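PDB 5B68: 4-alpha-glucanotransferase from Corynebacterium glutamicum, which is an amylomaltase, or disproportionating enzyme, of the 4-alpha-glucanotransferase family, built on a TIM barrel that follows an N-terminal beta-sandwich domain. Local coordinates for residues A369-K372 with R373-A377; Q360-C363 with D364-L367; T449-R452 with H453-G456; L201-L204 with A205-A209; Y247-V250 with E251-P254. One frame throughout, in Å; residues are numbered along the deposited sequence.

Interaction 1: residues A369-K372 with R373-A377; sequences AAQK and RAVDA
Four successive i to i+4 hydrogen bonds carry Ala-369 to Asp-376 through the end of helix 349-376, beginning with Arg-373 N on Ala-369 O at 2.9 Å and finishing with Asp-376 N on Lys-372 O at 2.9 Å. On the exposed side, Lys-372 and Asp-376 stand one turn apart and form a salt bridge, with NZ of Lys-372 2.9 Å from OD2 of Asp-376. The ammonium uses the syn lone pair of that oxygen, on the side of OD1. The lysine chain is extended until its last torsion (chi4 -58°), which turns NZ back to the carboxylate, while Lys-372 CG passes 3.5 Å from the same OD2. Gln-371 lays its amide beside a methyl group, with NE2 3.7 Å from CG2 of Val-375. The amide itself is held at the start of the next strand of the TIM barrel: OE1 bonds to Ile-383 N and NE2 weakly to Ile-381 O. Arg-373 and Ala-374 face helix 198-209 instead, Arg-373 meeting Asn-203 and Ser-206, and Ala-374 meeting Ala-205. A carboxylate at a helix C-terminus is probably disfavoured by the helix dipole, and the lysine one turn back could partly offset that charge.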
loop_
_atom_site.group_PDB
_atom_site.type_symbol
_atom_site.label_atom_id
_atom_site.label_comp_id
_atom_site.label_asym_id
_atom_site.label_seq_id
_atom_site.Cartn_x
_atom_site.Cartn_y
_atom_site.Cartn_z
ATOM N N ALA A 369 17.976 3.252 -10.155
ATOM C CA ALA A 369 19.167 4.065 -9.890
ATOM C C ALA A 369 19.073 4.732 -8.514
ATOM O O ALA A 369 20.094 4.815 -7.824
ATOM C CB ALA A 369 19.350 5.120 -10.959
ATOM N N ALA A 370 17.858 5.108 -8.128
ATOM C CA ALA A 370 17.664 5.663 -6.780
ATOM C C ALA A 370 18.015 4.615 -5.722
ATOM O O ALA A 370 18.678 4.934 -4.704
ATOM C CB ALA A 370 16.271 6.180 -6.540
ATOM N N GLN A 371 17.517 3.398 -5.876
ATOM C CA GLN A 371 17.789 2.351 -4.897
ATOM C C GLN A 371 19.273 2.045 -4.864
ATOM O O GLN A 371 19.827 1.791 -3.836
ATOM C CB GLN A 371 16.976 1.080 -5.165
ATOM C CG GLN A 371 17.404 -0.126 -4.349
ATOM C CD GLN A 371 16.999 -0.038 -2.897
ATOM O OE1 GLN A 371 16.603 0.999 -2.431
ATOM N NE2 GLN A 371 17.128 -1.124 -2.187
ATOM N N LYS A 372 19.903 2.052 -6.019
ATOM C CA LYS A 372 21.335 1.795 -6.060
ATOM C C LYS A 372 22.114 2.869 -5.309
ATOM O O LYS A 372 23.047 2.592 -4.617
ATOM C CB LYS A 372 21.820 1.722 -7.500
ATOM C CG LYS A 372 23.267 1.337 -7.667
ATOM C CD LYS A 372 23.586 1.117 -9.130
ATOM C CE LYS A 372 24.928 0.454 -9.305
ATOM N NZ LYS A 372 25.995 1.267 -8.698
ATOM N N ARG A 373 21.678 4.101 -5.458
ATOM C CA ARG A 373 22.302 5.191 -4.759
ATOM C C ARG A 373 22.166 5.032 -3.267
ATOM O O ARG A 373 23.096 5.236 -2.528
ATOM C CB ARG A 373 21.581 6.460 -5.122
ATOM C CG ARG A 373 22.168 7.191 -6.288
ATOM C CD ARG A 373 22.853 8.415 -5.744
ATOM N NE ARG A 373 22.251 9.649 -6.191
ATOM C CZ ARG A 373 22.677 10.837 -5.782
ATOM N NH1 ARG A 373 22.115 11.935 -6.227
ATOM N NH2 ARG A 373 23.676 10.906 -4.920
ATOM N N ALA A 374 20.970 4.662 -2.846
ATOM C CA ALA A 374 20.718 4.477 -1.422
ATOM C C ALA A 374 21.601 3.396 -0.822
ATOM O O ALA A 374 22.193 3.548 0.234
ATOM C CB ALA A 374 19.266 4.176 -1.180
ATOM N N VAL A 375 21.699 2.261 -1.497
ATOM C CA VAL A 375 22.426 1.163 -0.978
ATOM C C VAL A 375 23.951 1.436 -1.080
ATOM O O VAL A 375 24.701 1.062 -0.199
ATOM C CB VAL A 375 22.093 -0.094 -1.788
ATOM C CG1 VAL A 375 23.048 -1.237 -1.438
ATOM C CG2 VAL A 375 20.678 -0.533 -1.464
ATOM N N ASP A 376 24.398 2.080 -2.146
ATOM C CA ASP A 376 25.841 2.410 -2.272
ATOM C C ASP A 376 26.274 3.466 -1.240
ATOM O O ASP A 376 27.450 3.536 -0.876
ATOM C CB ASP A 376 26.163 2.882 -3.674
ATOM C CG ASP A 376 26.172 1.740 -4.730
ATOM O OD1 ASP A 376 26.164 0.530 -4.402
ATOM O OD2 ASP A 376 26.149 2.127 -5.928
ATOM N N ALA A 377 25.326 4.248 -0.732
ATOM C CA ALA A 377 25.556 5.144 0.370
ATOM C C ALA A 377 25.620 4.494 1.734
ATOM O O ALA A 377 25.841 5.189 2.714
ATOM C CB ALA A 377 24.523 6.229 0.369
#

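Interaction 2: residues Q360-C363 with D364-L367; sequences QWLC and DEQL
Glu-365 leans its carboxylate over Trp-361 and alongside Leu-362 of the preceding turn, and its charge is met by a salt bridge from OE2 to Arg-309. The neighbouring acid, Asp-364, makes a second salt bridge, from OD1 to Arg-319, and the same oxygen is hydrogen-bonded to His-453. Gln-366 OE1 accepts from Arg-249 N in the loop after strand 215-218. Beneath these side chains runs the usual i to i+4 backbone bonding, with Glu-365 N to Trp-361 O and Gln-366 N to Leu-362 O both at 2.9 Å; Asp-364 N to Gln-360 O and Leu-367 N to Cys-363 O complete the pattern. All of it belongs to helix 349-376, the long helix that precedes strand 382-387 of the TIM barrel. OE2 of Glu-365 sits 3.9 Å above the plane of the Trp-361 ring, offset toward the rim, with CZ2 of Trp-361 at 4.0 Å. Ring and carboxylate are inclined by 37°, which rules out a flat stack. The other oxygen, OE1 of Glu-365, is 3.6 Å from CD2 of Leu-362, and these two chains run side by side in the same direction. Glu-365 reaches this place with CG between the backbone N and the carbonyl carbon (chi1 72°) and an extended chain beyond. Farther out, Trp-361 meets the rings of Phe-313 and Phe-316 on helix 307-338, while Leu-367 packs on Phe-198 and Leu-201 of helix 198-209.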
loop_
_atom_site.group_PDB
_atom_site.type_symbol
_atom_site.label_atom_id
_atom_site.label_comp_id
_atom_site.label_asym_id
_atom_site.label_seq_id
_atom_site.Cartn_x
_atom_site.Cartn_y
_atom_site.Cartn_z
ATOM N N GLN A 360 6.850 3.668 -18.320
ATOM C CA GLN A 360 7.114 2.692 -17.253
ATOM C C GLN A 360 8.529 2.211 -17.224
ATOM O O GLN A 360 9.067 1.990 -16.137
ATOM C CB GLN A 360 6.087 1.546 -17.319
ATOM C CG GLN A 360 4.686 2.007 -17.066
ATOM C CD GLN A 360 4.576 2.627 -15.714
ATOM O OE1 GLN A 360 4.952 2.005 -14.698
ATOM N NE2 GLN A 360 4.044 3.827 -15.655
ATOM N N TRP A 361 9.165 2.011 -18.381
ATOM C CA TRP A 361 10.557 1.568 -18.447
ATOM C C TRP A 361 11.485 2.663 -17.820
ATOM O O TRP A 361 12.404 2.351 -17.023
ATOM C CB TRP A 361 10.971 1.256 -19.930
ATOM C CG TRP A 361 12.380 0.967 -20.109
ATOM C CD1 TRP A 361 13.124 -0.051 -19.550
ATOM C CD2 TRP A 361 13.287 1.684 -20.956
ATOM N NE1 TRP A 361 14.408 -0.003 -19.971
ATOM C CE2 TRP A 361 14.527 1.023 -20.884
ATOM C CE3 TRP A 361 13.151 2.814 -21.783
ATOM C CZ2 TRP A 361 15.660 1.487 -21.571
ATOM C CZ3 TRP A 361 14.253 3.217 -22.518
ATOM C CH2 TRP A 361 15.492 2.595 -22.360
ATOM N N LEU A 362 11.166 3.927 -18.091
ATOM C CA LEU A 362 11.927 5.037 -17.553
ATOM C C LEU A 362 11.746 5.057 -16.031
ATOM O O LEU A 362 12.749 5.305 -15.296
ATOM C CB LEU A 362 11.437 6.377 -18.109
ATOM C CG LEU A 362 11.682 6.518 -19.654
ATOM C CD1 LEU A 362 11.098 7.853 -19.995
ATOM C CD2 LEU A 362 13.103 6.434 -20.131
ATOM N N CYS A 363 10.511 4.883 -15.584
ATOM C CA CYS A 363 10.242 4.880 -14.117
ATOM C C CYS A 363 11.054 3.731 -13.502
ATOM O O CYS A 363 11.696 3.879 -12.434
ATOM C CB CYS A 363 8.776 4.687 -13.821
ATOM S SG CYS A 363 7.726 6.072 -14.162
ATOM N N ASP A 364 11.047 2.562 -14.154
ATOM C CA ASP A 364 11.818 1.412 -13.670
ATOM C C ASP A 364 13.297 1.734 -13.516
ATOM O O ASP A 364 13.923 1.425 -12.478
ATOM C CB ASP A 364 11.628 0.183 -14.595
ATOM C CG ASP A 364 12.421 -1.044 -14.127
ATOM O OD1 ASP A 364 11.877 -1.795 -13.307
ATOM O OD2 ASP A 364 13.566 -1.248 -14.477
ATOM N N GLU A 365 13.909 2.282 -14.556
ATOM C CA GLU A 365 15.331 2.514 -14.460
ATOM C C GLU A 365 15.682 3.678 -13.494
ATOM O O GLU A 365 16.755 3.623 -12.900
ATOM C CB GLU A 365 15.981 2.691 -15.851
ATOM C CG GLU A 365 15.672 3.983 -16.552
ATOM C CD GLU A 365 16.353 4.086 -17.962
ATOM O OE1 GLU A 365 16.093 5.066 -18.714
ATOM O OE2 GLU A 365 17.138 3.161 -18.299
ATOM N N GLN A 366 14.841 4.705 -13.376
ATOM C CA GLN A 366 15.167 5.811 -12.470
ATOM C C GLN A 366 15.015 5.372 -11.027
ATOM O O GLN A 366 15.817 5.772 -10.171
ATOM C CB GLN A 366 14.319 7.061 -12.750
ATOM C CG GLN A 366 14.803 7.665 -14.101
ATOM C CD GLN A 366 14.469 9.115 -14.339
ATOM O OE1 GLN A 366 13.912 9.831 -13.501
ATOM N NE2 GLN A 366 14.712 9.532 -15.589
ATOM N N LEU A 367 14.014 4.533 -10.785
ATOM C CA LEU A 367 13.838 3.945 -9.422
ATOM C C LEU A 367 14.937 2.985 -9.076
ATOM O O LEU A 367 15.403 2.955 -7.943
ATOM C CB LEU A 367 12.515 3.219 -9.334
ATOM C CG LEU A 367 11.289 4.037 -9.085
ATOM C CD1 LEU A 367 10.056 3.170 -9.176
ATOM C CD2 LEU A 367 11.391 4.627 -7.658
#

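Interaction 3: residues T449-R452 with H453-G456; sequences TVLR and HSGG. With SO4 (sulfate ion), chain F.
Arg-452 lays its aliphatic stem over the ring of the next residue, His-453, where helix 441-452 gives way to the short turn leading into barrel strand 456-459, an alpha-to-beta connection of the TIM barrel. The CH-pi geometry is direct: CG of Arg-452 is 3.9 Å from the centroid of the His-453 ring and 16° off its normal. The two side chains point the same way, and CD of Arg-452 follows the ring as far as its NE2, at 3.8 Å. Beyond the stem a bend at chi3 (-79°) turns the chain, and the guanidinium plane stands 61° from that of the imidazole. Its edge grips a sulfate ion, probably from the crystallisation liquor, through two separate oxygens: NH1 of Arg-452 donates to O3 and NH2 of Arg-452 to O4, each at 2.9 Å. The imidazole is probably held from helix 349-376, where NE2 of His-453 is hydrogen-bonded to Asp-364 OD1. The backbone of the turn is tied back by other means. Val-450 O accepts the hydroxyl OG of Ser-454, at 3.2 Å, and also a water that donates to Val-450 O and accepts from His-453 N, so this carbonyl is tied to the turn both directly and through solvent. Farther along, Gly-455 and Gly-456 join the barrel by backbone bonds to Ile-383 and Ala-385. A last, weak bond runs from Ser-454 N to Leu-451 O, 3.4 Å long.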
loop_
_atom_site.group_PDB
_atom_site.type_symbol
_atom_site.label_atom_id
_atom_site.label_comp_id
_atom_site.label_asym_id
_atom_site.label_seq_id
_atom_site.Cartn_x
_atom_site.Cartn_y
_atom_site.Cartn_z
ATOM N N THR A 449 6.330 -5.630 -8.531
ATOM C CA THR A 449 6.735 -4.316 -9.028
ATOM C C THR A 449 7.066 -3.332 -7.868
ATOM O O THR A 449 8.124 -2.688 -7.880
ATOM C CB THR A 449 5.707 -3.754 -9.964
ATOM O OG1 THR A 449 5.609 -4.640 -11.101
ATOM C CG2 THR A 449 6.118 -2.373 -10.429
ATOM N N VAL A 450 6.239 -3.327 -6.845
ATOM C CA VAL A 450 6.439 -2.473 -5.669
ATOM C C VAL A 450 7.763 -2.786 -5.003
ATOM O O VAL A 450 8.500 -1.884 -4.623
ATOM C CB VAL A 450 5.249 -2.484 -4.657
ATOM C CG1 VAL A 450 5.563 -1.659 -3.433
ATOM C CG2 VAL A 450 3.992 -1.973 -5.279
ATOM N N LEU A 451 8.090 -4.063 -4.900
ATOM C CA LEU A 451 9.305 -4.502 -4.243
ATOM C C LEU A 451 10.557 -4.554 -5.109
ATOM O O LEU A 451 11.619 -4.798 -4.606
ATOM C CB LEU A 451 9.082 -5.877 -3.620
ATOM C CG LEU A 451 8.230 -5.841 -2.358
ATOM C CD1 LEU A 451 7.452 -7.121 -2.194
ATOM C CD2 LEU A 451 9.091 -5.564 -1.141
ATOM N N ARG A 452 10.424 -4.323 -6.401
ATOM C CA ARG A 452 11.542 -4.586 -7.299
ATOM C C ARG A 452 12.778 -3.763 -6.984
ATOM O O ARG A 452 13.877 -4.255 -7.043
ATOM C CB ARG A 452 11.150 -4.374 -8.756
ATOM C CG ARG A 452 12.130 -5.012 -9.714
ATOM C CD ARG A 452 11.626 -4.944 -11.126
ATOM N NE ARG A 452 10.632 -5.956 -11.407
ATOM C CZ ARG A 452 10.885 -7.251 -11.550
ATOM N NH1 ARG A 452 9.903 -8.074 -11.823
ATOM N NH2 ARG A 452 12.109 -7.720 -11.427
ATOM N N HIS A 453 12.566 -2.504 -6.657
ATOM C CA HIS A 453 13.657 -1.588 -6.402
ATOM C C HIS A 453 13.557 -1.011 -5.009
ATOM O O HIS A 453 13.853 0.128 -4.790
ATOM C CB HIS A 453 13.678 -0.500 -7.446
ATOM C CG HIS A 453 13.739 -1.033 -8.830
ATOM N ND1 HIS A 453 14.768 -1.828 -9.265
ATOM C CD2 HIS A 453 12.887 -0.912 -9.870
ATOM C CE1 HIS A 453 14.555 -2.161 -10.520
ATOM N NE2 HIS A 453 13.420 -1.618 -10.910
ATOM N N SER A 454 13.087 -1.819 -4.082
ATOM C CA SER A 454 12.975 -1.374 -2.719
ATOM C C SER A 454 13.504 -2.440 -1.782
ATOM O O SER A 454 13.607 -3.587 -2.140
ATOM C CB SER A 454 11.542 -1.013 -2.392
ATOM O OG SER A 454 10.748 -2.149 -2.389
ATOM N N GLY A 455 13.888 -2.018 -0.601
ATOM C CA GLY A 455 14.329 -2.960 0.424
ATOM C C GLY A 455 13.230 -3.314 1.447
ATOM O O GLY A 455 13.438 -4.080 2.412
ATOM N N GLY A 456 12.076 -2.685 1.328
ATOM C CA GLY A 456 10.988 -2.910 2.238
ATOM C C GLY A 456 9.686 -2.386 1.702
ATOM O O GLY A 456 9.669 -1.582 0.737
HETATM S S SO4 F . 11.259 -11.367 -12.605
HETATM O O1 SO4 F . 11.355 -11.970 -13.961
HETATM O O2 SO4 F . 11.593 -12.361 -11.574
HETATM O O3 SO4 F . 9.846 -10.872 -12.452
HETATM O O4 SO4 F . 12.304 -10.357 -12.493
HETATM O O HOH W 1 10.372 -0.596 -6.499
#

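Interaction 4: residues L201-L204 with A205-A209; sequences LGNL and ASVVA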
loop_
_atom_site.group_PDB
_atom_site.type_symbol
_atom_site.label_atom_id
_atom_site.label_comp_id
_atom_site.label_asym_id
_atom_site.label_seq_id
_atom_site.Cartn_x
_atom_site.Cartn_y
_atom_site.Cartn_z
ATOM N N LEU A 201 14.797 11.471 -4.951
ATOM C CA LEU A 201 14.669 10.258 -4.110
ATOM C C LEU A 201 16.030 9.681 -3.777
ATOM O O LEU A 201 16.387 9.398 -2.590
ATOM C CB LEU A 201 13.775 9.221 -4.800
ATOM C CG LEU A 201 13.569 7.878 -4.091
ATOM C CD1 LEU A 201 12.920 8.133 -2.763
ATOM C CD2 LEU A 201 12.721 6.981 -4.960
ATOM N N GLY A 202 16.813 9.420 -4.807
ATOM C CA GLY A 202 18.130 8.856 -4.605
ATOM C C GLY A 202 19.121 9.791 -3.883
ATOM O O GLY A 202 19.880 9.357 -3.037
ATOM N N ASN A 203 19.008 11.083 -4.162
ATOM C CA ASN A 203 19.827 12.138 -3.568
ATOM C C ASN A 203 19.527 12.192 -2.065
ATOM O O ASN A 203 20.452 12.085 -1.264
ATOM C CB ASN A 203 19.476 13.486 -4.238
ATOM C CG ASN A 203 20.435 14.629 -3.840
ATOM O OD1 ASN A 203 21.360 14.453 -3.005
ATOM N ND2 ASN A 203 20.172 15.822 -4.395
ATOM N N LEU A 204 18.248 12.323 -1.725
ATOM C CA LEU A 204 17.798 12.374 -0.316
ATOM C C LEU A 204 18.279 11.107 0.388
ATOM O O LEU A 204 18.793 11.201 1.526
ATOM C CB LEU A 204 16.331 12.549 -0.179
ATOM C CG LEU A 204 15.710 12.679 1.205
ATOM C CD1 LEU A 204 16.332 13.810 1.977
ATOM C CD2 LEU A 204 14.222 12.781 1.110
ATOM N N ALA A 205 18.122 9.936 -0.220
ATOM C CA ALA A 205 18.558 8.695 0.458
ATOM C C ALA A 205 20.018 8.762 0.776
ATOM O O ALA A 205 20.425 8.450 1.930
ATOM C CB ALA A 205 18.294 7.438 -0.374
ATOM N N SER A 206 20.794 9.258 -0.193
ATOM C CA SER A 206 22.259 9.258 -0.003
ATOM C C SER A 206 22.604 10.247 1.117
ATOM O O SER A 206 23.512 9.985 1.895
ATOM C CB SER A 206 23.054 9.493 -1.297
ATOM O OG SER A 206 22.873 10.830 -1.679
ATOM N N VAL A 207 21.883 11.352 1.225
ATOM C CA VAL A 207 22.173 12.354 2.260
ATOM C C VAL A 207 21.851 11.842 3.643
ATOM O O VAL A 207 22.650 11.915 4.538
ATOM C CB VAL A 207 21.350 13.637 2.004
ATOM C CG1 VAL A 207 21.307 14.555 3.228
ATOM C CG2 VAL A 207 21.869 14.384 0.810
ATOM N N VAL A 208 20.673 11.281 3.841
ATOM C CA VAL A 208 20.282 10.899 5.234
ATOM C C VAL A 208 21.069 9.671 5.613
ATOM O O VAL A 208 21.254 9.418 6.794
ATOM C CB VAL A 208 18.778 10.711 5.412
ATOM C CG1 VAL A 208 18.024 11.991 5.131
ATOM C CG2 VAL A 208 18.249 9.612 4.501
ATOM N N ALA A 209 21.567 8.903 4.633
ATOM C CA ALA A 209 22.377 7.743 4.933
ATOM C C ALA A 209 23.719 8.159 5.597
ATOM O O ALA A 209 24.308 7.378 6.317
ATOM C CB ALA A 209 22.680 6.993 3.654
#
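Asn-203 and Val-207 cross at an angle one turn apart, as do Leu-204 and Val-208, on helix 198-209, the helix of the beta-alpha-beta unit that links TIM-barrel strands 177-182 and 215-218. In the first pair the amide oxygen does the touching: OD1 of Asn-203 comes 3.8 Å from CG2 of Val-207. In the second the contact is apolar, CD1 of Leu-204 lying 4.0 Å from CG1 of Val-208. The leucine sends CG away from its backbone N (chi1 -177°), beside the carbonyl carbon, an arrangement that brings CD1 to Val-208. This pair faces the barrel, where Leu-204 meets Ala-182 and Val-208 meets Val-180, both on strand 177-182. Leu-201, a turn earlier, packs on Leu-216 and Ile-218 of the next strand. Ser-206 is turned differently, for its hydroxyl folds back on the helix instead of leaving it: with chi1 at 71°, OG of Ser-206 donates to Asn-203 O at 2.8 Å. That carbonyl is therefore gripped twice, since Val-207 N bonds to Asn-203 O in the carbonyl plane at 3.0 Å. In the following bond, Val-208 N meets Leu-204 O nearly end-on to the carbonyl, with a C=O...N angle of 165°.

Interaction 5: residues Y247-V250 with E251-P254; sequences YIRV and EDIP
Backbone bonds between residues three apart define the turn, Asp-252 N reaching Arg-249 O and Ile-253 N reaching Val-250 O, each at 3.1 Å. Both donors stand well above the plane of the carbonyl they meet, by 51° and 60°. Two waters add bridges: one accepts from Arg-249 NH1 and donates to Asp-252 OD1, the other accepts from Val-250 N and donates to Glu-251 OE1. The charged groups meet mainly through carbon. CD of Arg-249 is 3.5 Å from OD2 of Asp-252. The Glu-251 chain bends at chi2 (91°), which brings OE1 back to 3.4 Å from CG of Arg-249. Asp-252 OD2, 4.5 Å from Arg-249 NE, lies well out of the guanidinium plane, so no N-H points at it and any attraction is probably electrostatic only. The arginine's salt bridges go to Asp-197 and Asp-200, while Glu-251 OE2 takes Trp-193 NE1 and Arg-275, and Asp-252 OD2 takes Asn-199. The apolar part centres on CD1 of Ile-253, 4.1 Å from CG2 of Ile-248 and 4.2 Å from CB of Val-250. Such i to i+3 bonding marks a short 3-10 turn, here between TIM-barrel strand 215-218 and helix 261-277.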
loop_
_atom_site.group_PDB
_atom_site.type_symbol
_atom_site.label_atom_id
_atom_site.label_comp_id
_atom_site.label_asym_id
_atom_site.label_seq_id
_atom_site.Cartn_x
_atom_site.Cartn_y
_atom_site.Cartn_z
ATOM N N TYR A 247 7.107 11.633 -11.673
ATOM C CA TYR A 247 8.362 11.599 -10.948
ATOM C C TYR A 247 9.620 11.469 -11.818
ATOM O O TYR A 247 10.706 11.567 -11.313
ATOM C CB TYR A 247 8.344 10.483 -9.906
ATOM C CG TYR A 247 7.349 10.652 -8.782
ATOM C CD1 TYR A 247 7.495 11.652 -7.841
ATOM C CD2 TYR A 247 6.284 9.789 -8.645
ATOM C CE1 TYR A 247 6.599 11.797 -6.817
ATOM C CE2 TYR A 247 5.392 9.929 -7.630
ATOM C CZ TYR A 247 5.550 10.938 -6.714
ATOM O OH TYR A 247 4.659 11.050 -5.705
ATOM N N ILE A 248 9.468 11.244 -13.115
ATOM C CA ILE A 248 10.579 11.169 -13.975
ATOM C C ILE A 248 11.329 12.510 -14.002
ATOM O O ILE A 248 10.679 13.587 -14.130
ATOM C CB ILE A 248 10.138 10.848 -15.402
ATOM C CG1 ILE A 248 9.560 9.410 -15.487
ATOM C CG2 ILE A 248 11.304 10.980 -16.342
ATOM C CD1 ILE A 248 8.894 9.139 -16.835
ATOM N N ARG A 249 12.650 12.465 -13.875
ATOM C CA ARG A 249 13.455 13.644 -14.138
ATOM C C ARG A 249 13.907 13.534 -15.562
ATOM O O ARG A 249 14.724 12.711 -15.902
ATOM C CB ARG A 249 14.690 13.739 -13.267
ATOM C CG ARG A 249 15.550 14.921 -13.684
ATOM C CD ARG A 249 16.560 15.361 -12.653
ATOM N NE ARG A 249 15.968 15.877 -11.435
ATOM C CZ ARG A 249 16.689 16.420 -10.471
ATOM N NH1 ARG A 249 17.991 16.511 -10.630
ATOM N NH2 ARG A 249 16.130 16.853 -9.365
ATOM N N VAL A 250 13.380 14.402 -16.389
ATOM C CA VAL A 250 13.549 14.193 -17.827
ATOM C C VAL A 250 14.960 14.364 -18.274
ATOM O O VAL A 250 15.443 13.690 -19.213
ATOM C CB VAL A 250 12.547 15.070 -18.653
ATOM C CG1 VAL A 250 11.100 14.817 -18.248
ATOM C CG2 VAL A 250 12.902 16.562 -18.582
ATOM N N GLU A 251 15.664 15.305 -17.621
ATOM C CA GLU A 251 17.080 15.547 -17.914
ATOM C C GLU A 251 18.004 14.359 -17.638
ATOM O O GLU A 251 19.082 14.285 -18.214
ATOM C CB GLU A 251 17.621 16.824 -17.210
ATOM C CG GLU A 251 16.869 18.114 -17.532
ATOM C CD GLU A 251 15.738 18.441 -16.587
ATOM O OE1 GLU A 251 15.218 17.519 -15.837
ATOM O OE2 GLU A 251 15.349 19.629 -16.588
ATOM N N ASP A 252 17.576 13.405 -16.798
ATOM C CA ASP A 252 18.383 12.191 -16.566
ATOM C C ASP A 252 18.179 11.075 -17.594
ATOM O O ASP A 252 18.911 10.062 -17.590
ATOM C CB ASP A 252 18.023 11.602 -15.162
ATOM C CG ASP A 252 18.506 12.455 -14.012
ATOM O OD1 ASP A 252 19.257 13.436 -14.230
ATOM O OD2 ASP A 252 18.107 12.175 -12.871
ATOM N N ILE A 253 17.241 11.249 -18.524
ATOM C CA ILE A 253 17.030 10.205 -19.507
ATOM C C ILE A 253 18.231 10.242 -20.503
ATOM O O ILE A 253 18.500 11.299 -21.065
ATOM C CB ILE A 253 15.694 10.379 -20.251
ATOM C CG1 ILE A 253 14.458 10.457 -19.330
ATOM C CG2 ILE A 253 15.544 9.244 -21.273
ATOM C CD1 ILE A 253 13.219 11.096 -19.963
ATOM N N PRO A 254 18.927 9.129 -20.747
ATOM C CA PRO A 254 20.081 9.233 -21.646
ATOM C C PRO A 254 19.750 9.864 -23.019
ATOM O O PRO A 254 20.549 10.648 -23.521
ATOM C CB PRO A 254 20.524 7.781 -21.827
ATOM C CG PRO A 254 20.222 7.176 -20.485
ATOM C CD PRO A 254 18.908 7.799 -20.082
HETATM O O HOH W 2 19.736 15.851 -12.961
HETATM O O HOH W 3 12.523 16.912 -14.967
#

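Along the chain the order is interaction 4, 5, 2, 1 and 3, all in the TIM-barrel part of the chain. Interactions 2 and 1 follow each other on helix 349-376, their centres about 14 Å apart, and this helix is touched by the other three. Its end, in interaction 1, packs against helix 198-209 of interaction 4, with centres about 8 Å apart. Interaction 2 lies about 9 Å, centre to centre, from the loop of interaction 5. Interaction 3 leads into strand 456-459 and touches both 1 and 2, its centre about 13 Å from each of theirs. Interactions 3 and 5 do not meet, their nearest atoms being about 12 Å apart. Helix 349-376 thus packs between helix 198-209, the turn before strand 456-459 and the loop of interaction 5.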